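Local coordinates for protein Asp/Glu-specific dipeptidyl-peptidase (PDB 5JXF) that removes dipeptides from the N-terminus of oligopeptides as a serine peptidase of family S46, cutting after aspartate or glutamate, at residues A[125-130]-A[240-245]; A[134-139]-A[207-212]. One frame throughout, in Å; residues are numbered along the deposited sequence.

Contacts 1 and 2 lie in one antiparallel sheet, with centres about 10 Å apart. Strands 239-245 and 197-214 are neighbours in that sheet, and each lends one segment to a contact. Probable backbone hydrogen bonds join them: M240 O meets V212 N at 2.8 Å, and R242 N meets R210 O at 2.9 Å. Along the chain the order is 125-130, 134-139, 207-212, 240-245, so contact 2 is nested within contact 1. The connection after strand 122-123 meets strand 239-245 first; its end and the start of strand 138-146 then pack on strand 197-214. Consecutive parts of the chain are thus seated on adjoining strands. Both contacts lie away from the catalytic and dipeptide-binding residues.

Contact 1. Residues A[125-130]-A[240-245]; sequences MKMEDE and MFRVYA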
loop_
_atom_site.group_PDB
_atom_site.type_symbol
_atom_site.label_atom_id
_atom_site.label_comp_id
_atom_site.label_asym_id
_atom_site.label_seq_id
_atom_site.Cartn_x
_atom_site.Cartn_y
_atom_site.Cartn_z
ATOM N N MET A 125 -9.173 -2.800 38.934
ATOM C CA MET A 125 -8.012 -2.911 39.820
ATOM C C MET A 125 -8.201 -3.954 40.921
ATOM O O MET A 125 -7.243 -4.407 41.537
ATOM C CB MET A 125 -7.692 -1.547 40.433
ATOM C CG MET A 125 -7.046 -0.587 39.444
ATOM S SD MET A 125 -5.669 -1.411 38.626
ATOM C CE MET A 125 -5.279 -0.263 37.304
ATOM N N LYS A 126 -9.450 -4.320 41.163
ATOM C CA LYS A 126 -9.763 -5.429 42.043
ATOM C C LYS A 126 -11.114 -6.013 41.622
ATOM O O LYS A 126 -11.910 -5.348 40.953
ATOM C CB LYS A 126 -9.739 -4.980 43.511
ATOM C CG LYS A 126 -10.797 -3.970 43.920
ATOM C CD LYS A 126 -10.456 -3.393 45.296
ATOM C CE LYS A 126 -11.670 -2.784 45.984
ATOM N NZ LYS A 126 -12.938 -3.488 45.618
ATOM N N MET A 127 -11.359 -7.264 41.988
ATOM C CA MET A 127 -12.412 -8.040 41.344
ATOM C C MET A 127 -13.817 -7.437 41.472
ATOM O O MET A 127 -14.693 -7.736 40.659
ATOM C CB MET A 127 -12.400 -9.473 41.885
ATOM C CG MET A 127 -11.181 -10.274 41.422
ATOM S SD MET A 127 -11.165 -12.009 41.945
ATOM C CE MET A 127 -9.594 -12.574 41.272
ATOM N N GLU A 128 -14.036 -6.574 42.459
ATOM C CA GLU A 128 -15.379 -6.035 42.678
ATOM C C GLU A 128 -15.677 -4.858 41.762
ATOM O O GLU A 128 -16.830 -4.437 41.631
ATOM C CB GLU A 128 -15.565 -5.614 44.135
ATOM C CG GLU A 128 -15.491 -6.766 45.111
ATOM C CD GLU A 128 -14.060 -7.150 45.463
ATOM O OE1 GLU A 128 -13.115 -6.533 44.925
ATOM O OE2 GLU A 128 -13.881 -8.083 46.275
ATOM N N ASP A 129 -14.630 -4.330 41.133
ATOM C CA ASP A 129 -14.777 -3.231 40.190
ATOM C C ASP A 129 -15.159 -3.742 38.811
ATOM O O ASP A 129 -15.450 -2.959 37.911
ATOM C CB ASP A 129 -13.479 -2.426 40.097
ATOM C CG ASP A 129 -12.981 -1.964 41.457
ATOM O OD1 ASP A 129 -13.806 -1.833 42.392
ATOM O OD2 ASP A 129 -11.758 -1.754 41.596
ATOM N N GLU A 130 -15.140 -5.059 38.638
ATOM C CA GLU A 130 -15.400 -5.625 37.330
ATOM C C GLU A 130 -16.851 -5.358 36.949
ATOM O O GLU A 130 -17.726 -5.374 37.797
ATOM C CB GLU A 130 -15.049 -7.106 37.328
ATOM C CG GLU A 130 -13.608 -7.322 37.774
ATOM C CD GLU A 130 -13.222 -8.778 37.933
ATOM O OE1 GLU A 130 -14.116 -9.644 37.836
ATOM O OE2 GLU A 130 -12.018 -9.056 38.157
ATOM N N MET A 240 -10.286 -8.473 28.344
ATOM C CA MET A 240 -10.327 -9.505 29.370
ATOM C C MET A 240 -11.624 -9.473 30.142
ATOM O O MET A 240 -12.132 -8.414 30.499
ATOM C CB MET A 240 -9.153 -9.369 30.328
ATOM C CG MET A 240 -7.811 -9.674 29.674
ATOM S SD MET A 240 -6.432 -9.694 30.825
ATOM C CE MET A 240 -5.107 -10.316 29.783
ATOM N N PHE A 241 -12.155 -10.662 30.384
ATOM C CA PHE A 241 -13.398 -10.813 31.124
ATOM C C PHE A 241 -13.168 -11.829 32.227
ATOM O O PHE A 241 -12.124 -12.488 32.236
ATOM C CB PHE A 241 -14.518 -11.257 30.183
ATOM C CG PHE A 241 -14.990 -10.173 29.247
ATOM C CD1 PHE A 241 -14.269 -9.858 28.100
ATOM C CD2 PHE A 241 -16.148 -9.453 29.522
ATOM C CE1 PHE A 241 -14.708 -8.867 27.250
ATOM C CE2 PHE A 241 -16.593 -8.464 28.671
ATOM C CZ PHE A 241 -15.873 -8.171 27.536
ATOM N N ARG A 242 -14.111 -11.958 33.166
ATOM C CA ARG A 242 -13.987 -12.999 34.185
ATOM C C ARG A 242 -15.313 -13.743 34.342
ATOM O O ARG A 242 -16.352 -13.119 34.500
ATOM C CB ARG A 242 -13.549 -12.436 35.536
ATOM C CG ARG A 242 -13.322 -13.544 36.575
ATOM C CD ARG A 242 -13.098 -13.014 37.966
ATOM N NE ARG A 242 -12.093 -11.957 37.977
ATOM C CZ ARG A 242 -10.784 -12.182 37.936
ATOM N NH1 ARG A 242 -10.328 -13.429 37.872
ATOM N NH2 ARG A 242 -9.936 -11.158 37.944
ATOM N N VAL A 243 -15.268 -15.065 34.263
ATOM C CA VAL A 243 -16.481 -15.864 34.348
ATOM C C VAL A 243 -16.819 -16.038 35.839
ATOM O O VAL A 243 -15.946 -16.320 36.649
ATOM C CB VAL A 243 -16.318 -17.234 33.666
ATOM C CG1 VAL A 243 -17.629 -18.063 33.767
ATOM C CG2 VAL A 243 -15.891 -17.076 32.222
ATOM N N TYR A 244 -18.075 -15.833 36.200
ATOM C CA TYR A 244 -18.502 -15.985 37.594
ATOM C C TYR A 244 -19.492 -17.131 37.714
ATOM O O TYR A 244 -20.222 -17.423 36.755
ATOM C CB TYR A 244 -19.127 -14.691 38.110
ATOM C CG TYR A 244 -18.115 -13.672 38.569
ATOM C CD1 TYR A 244 -17.382 -12.912 37.648
ATOM C CD2 TYR A 244 -17.895 -13.462 39.921
ATOM C CE1 TYR A 244 -16.459 -11.982 38.082
ATOM C CE2 TYR A 244 -16.975 -12.548 40.363
ATOM C CZ TYR A 244 -16.258 -11.807 39.445
ATOM O OH TYR A 244 -15.347 -10.902 39.917
ATOM N N ALA A 245 -19.531 -17.772 38.883
ATOM C CA ALA A 245 -20.408 -18.928 39.097
ATOM C C ALA A 245 -21.019 -18.909 40.501
ATOM O O ALA A 245 -20.572 -18.134 41.337
ATOM C CB ALA A 245 -19.634 -20.210 38.870
#
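E130 reaches out from its loop to meet R242 and Y244 of strand 239-245 with one carboxylate. R242 comes side-on and gives two nitrogens to a single oxygen. Its NE lies 2.9 Å from E130 OE2, and its NH2 lies 3.0 Å from the same E130 OE2. E130 OE2 receives both on its syn lone pair, and it lies in the guanidinium plane of R242. Both N-H bonds are moderately bent, consistent with two donors sharing one oxygen. Carboxylate and guanidinium are nearly coplanar, 13° apart. The other oxygen belongs mainly to the tyrosine: Y244 OH donates to E130 OE1 at 2.7 Å, from above the carboxylate plane. R242 NE adds a weak bond to E130 OE1. The carboxylate is therefore held in its own plane by the arginine and from above by the phenol.

M127 CE lies over one face of the guanidinium, offset toward the rim and 3.6 Å from R242 CZ. The M127 chain is extended beyond CG. Strands 239-245 and 197-214 belong to one of the two beta-barrels of the chymotrypsin-like peptidase domain of family S46. Strand 239-245 follows closely after D237, probably the aspartate of the charge relay. R242 and Y244 are two apart on it, so their side chains leave the same side of the sheet and reach the loop together. R242 CG is anti to the backbone N (chi1 -176°), and the chain bends at chi3 (-49°), which turns NE and NH2 to the carboxylate.

A second shell positions these groups. R242 NH1 bonds to the K93 carbonyl and forms a salt bridge with E722. The arginine thus lies between two acids, which would probably favour its charged form. Y244 makes a cation-pi contact with R210 of the adjoining strand. Within the loop, K126 NZ forms a salt bridge with E128 OE1 at 3.1 Å, and D129 N bonds to K126 O.

Contact 2. Residues A[134-139]-A[207-212]; sequences ENLVVT and KDVRLV
V209 presents its two methyl groups to L136 and V138, each branch meeting a different neighbour most closely. CG2 of V209 meets CG2 of V138 at 3.6 Å, the closest apolar approach of the contact. CG1 of V209 lies 3.9 Å from CD2 of L136. Both pairs of side chains cross at about a right angle. With chi1 of V209 at 177°, CG1 stands opposite the backbone N and CG2 opposite the carbonyl carbon, which splits the methyls between the two partners.

L136 contributes the second large share of buried surface. Its CD2 comes to 3.7 Å from the carbonyl oxygen of V209. That oxygen accepts a hydrogen bond from N133. F241 of strand 239-245 touches both L136 and V209, and F81 touches L136 and V138, so the apolar group extends beyond the two segments.

K207 joins through the aliphatic part of its chain. Its CG lies 3.8 Å from CG1 of V137, and the two side chains run side by side, pointing the same way. The ammonium end bonds to the carbonyl of V205.

Here strand 138-146 enters the antiparallel sheet beside strand 197-214; V138 and F206 are joined by backbone hydrogen bonding. A water lies between the backbones just before strand 138-146. It accepts from V209 N at 2.6 Å and can donate to L136 O at 2.7 Å, though other acceptors compete for its protons. With both branches of V209 gone, as in an alanine here, a gap would probably open beside L136 CD2 and V138 CG2. Across this meeting the side chains hold by shape and apolar contact, while the shared water ties the polar backbone atoms together.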
loop_
_atom_site.group_PDB
_atom_site.type_symbol
_atom_site.label_atom_id
_atom_site.label_comp_id
_atom_site.label_asym_id
_atom_site.label_seq_id
_atom_site.Cartn_x
_atom_site.Cartn_y
_atom_site.Cartn_z
ATOM N N GLU A 134 -25.187 -7.444 31.177
ATOM C CA GLU A 134 -26.452 -8.097 30.876
ATOM C C GLU A 134 -26.384 -8.689 29.478
ATOM O O GLU A 134 -25.811 -8.083 28.562
ATOM C CB GLU A 134 -27.633 -7.134 30.990
ATOM C CG GLU A 134 -27.768 -6.486 32.351
ATOM C CD GLU A 134 -29.202 -6.102 32.672
ATOM O OE1 GLU A 134 -30.133 -6.795 32.203
ATOM O OE2 GLU A 134 -29.400 -5.099 33.392
ATOM N N ASN A 135 -26.933 -9.894 29.346
ATOM C CA ASN A 135 -27.057 -10.575 28.066
ATOM C C ASN A 135 -25.719 -10.976 27.472
ATOM O O ASN A 135 -25.552 -10.990 26.255
ATOM C CB ASN A 135 -27.816 -9.695 27.072
ATOM C CG ASN A 135 -29.096 -9.152 27.652
ATOM O OD1 ASN A 135 -29.780 -9.832 28.418
ATOM N ND2 ASN A 135 -29.418 -7.909 27.311
ATOM N N LEU A 136 -24.760 -11.284 28.332
ATOM C CA LEU A 136 -23.479 -11.795 27.872
ATOM C C LEU A 136 -23.275 -13.161 28.482
ATOM O O LEU A 136 -23.197 -13.292 29.696
ATOM C CB LEU A 136 -22.324 -10.856 28.255
ATOM C CG LEU A 136 -20.896 -11.317 27.938
ATOM C CD1 LEU A 136 -20.706 -11.587 26.457
ATOM C CD2 LEU A 136 -19.874 -10.270 28.400
ATOM N N VAL A 137 -23.188 -14.174 27.634
ATOM C CA VAL A 137 -22.938 -15.521 28.104
ATOM C C VAL A 137 -21.649 -16.097 27.526
ATOM O O VAL A 137 -21.148 -15.658 26.487
ATOM C CB VAL A 137 -24.109 -16.452 27.764
ATOM C CG1 VAL A 137 -25.446 -15.844 28.257
ATOM C CG2 VAL A 137 -24.148 -16.739 26.279
ATOM N N VAL A 138 -21.120 -17.082 28.235
ATOM C CA VAL A 138 -19.902 -17.782 27.859
ATOM C C VAL A 138 -20.200 -19.265 28.032
ATOM O O VAL A 138 -20.611 -19.691 29.112
ATOM C CB VAL A 138 -18.709 -17.349 28.738
ATOM C CG1 VAL A 138 -17.618 -18.378 28.716
ATOM C CG2 VAL A 138 -18.180 -15.974 28.297
ATOM N N THR A 139 -19.995 -20.044 26.981
ATOM C CA THR A 139 -20.416 -21.434 26.957
ATOM C C THR A 139 -19.270 -22.433 26.878
ATOM O O THR A 139 -18.490 -22.413 25.927
ATOM C CB THR A 139 -21.339 -21.684 25.752
ATOM O OG1 THR A 139 -22.491 -20.834 25.839
ATOM C CG2 THR A 139 -21.750 -23.153 25.688
ATOM N N LYS A 207 -23.649 -17.122 32.758
ATOM C CA LYS A 207 -24.467 -15.962 32.412
ATOM C C LYS A 207 -24.087 -14.725 33.209
ATOM O O LYS A 207 -24.725 -13.676 33.099
ATOM C CB LYS A 207 -25.959 -16.294 32.611
ATOM C CG LYS A 207 -26.498 -17.280 31.565
ATOM C CD LYS A 207 -27.935 -17.746 31.875
ATOM C CE LYS A 207 -28.159 -19.230 31.517
ATOM N NZ LYS A 207 -27.542 -20.199 32.499
ATOM N N ASP A 208 -23.046 -14.853 34.016
ATOM C CA ASP A 208 -22.533 -13.729 34.777
ATOM C C ASP A 208 -21.058 -13.535 34.415
ATOM O O ASP A 208 -20.173 -13.998 35.137
ATOM C CB ASP A 208 -22.722 -13.962 36.290
ATOM C CG ASP A 208 -22.200 -12.810 37.137
ATOM O OD1 ASP A 208 -21.751 -11.786 36.571
ATOM O OD2 ASP A 208 -22.255 -12.923 38.378
ATOM N N VAL A 209 -20.821 -12.854 33.290
ATOM C CA VAL A 209 -19.476 -12.573 32.769
ATOM C C VAL A 209 -19.175 -11.069 32.804
ATOM O O VAL A 209 -19.824 -10.275 32.123
ATOM C CB VAL A 209 -19.331 -13.111 31.337
ATOM C CG1 VAL A 209 -17.953 -12.761 30.734
ATOM C CG2 VAL A 209 -19.593 -14.626 31.327
ATOM N N ARG A 210 -18.193 -10.686 33.611
ATOM C CA ARG A 210 -17.916 -9.272 33.881
ATOM C C ARG A 210 -16.641 -8.790 33.181
ATOM O O ARG A 210 -15.705 -9.558 33.013
ATOM C CB ARG A 210 -17.795 -9.035 35.384
ATOM C CG ARG A 210 -18.982 -9.582 36.163
ATOM C CD ARG A 210 -18.821 -9.420 37.656
ATOM N NE ARG A 210 -19.880 -10.170 38.328
ATOM C CZ ARG A 210 -19.980 -10.333 39.640
ATOM N NH1 ARG A 210 -19.089 -9.791 40.446
ATOM N NH2 ARG A 210 -20.979 -11.044 40.144
ATOM N N LEU A 211 -16.640 -7.523 32.770
ATOM C CA LEU A 211 -15.487 -6.901 32.104
ATOM C C LEU A 211 -14.348 -6.646 33.076
ATOM O O LEU A 211 -14.543 -6.011 34.121
ATOM C CB LEU A 211 -15.890 -5.581 31.440
ATOM C CG LEU A 211 -14.764 -4.761 30.775
ATOM C CD1 LEU A 211 -14.014 -5.563 29.707
ATOM C CD2 LEU A 211 -15.314 -3.469 30.186
ATOM N N VAL A 212 -13.158 -7.125 32.722
ATOM C CA VAL A 212 -11.986 -7.011 33.598
ATOM C C VAL A 212 -10.950 -6.014 33.071
ATOM O O VAL A 212 -10.412 -5.213 33.834
ATOM C CB VAL A 212 -11.307 -8.387 33.793
ATOM C CG1 VAL A 212 -9.939 -8.252 34.460
ATOM C CG2 VAL A 212 -12.236 -9.332 34.590
HETATM O O HOH W 1 -22.810 -11.786 31.905
#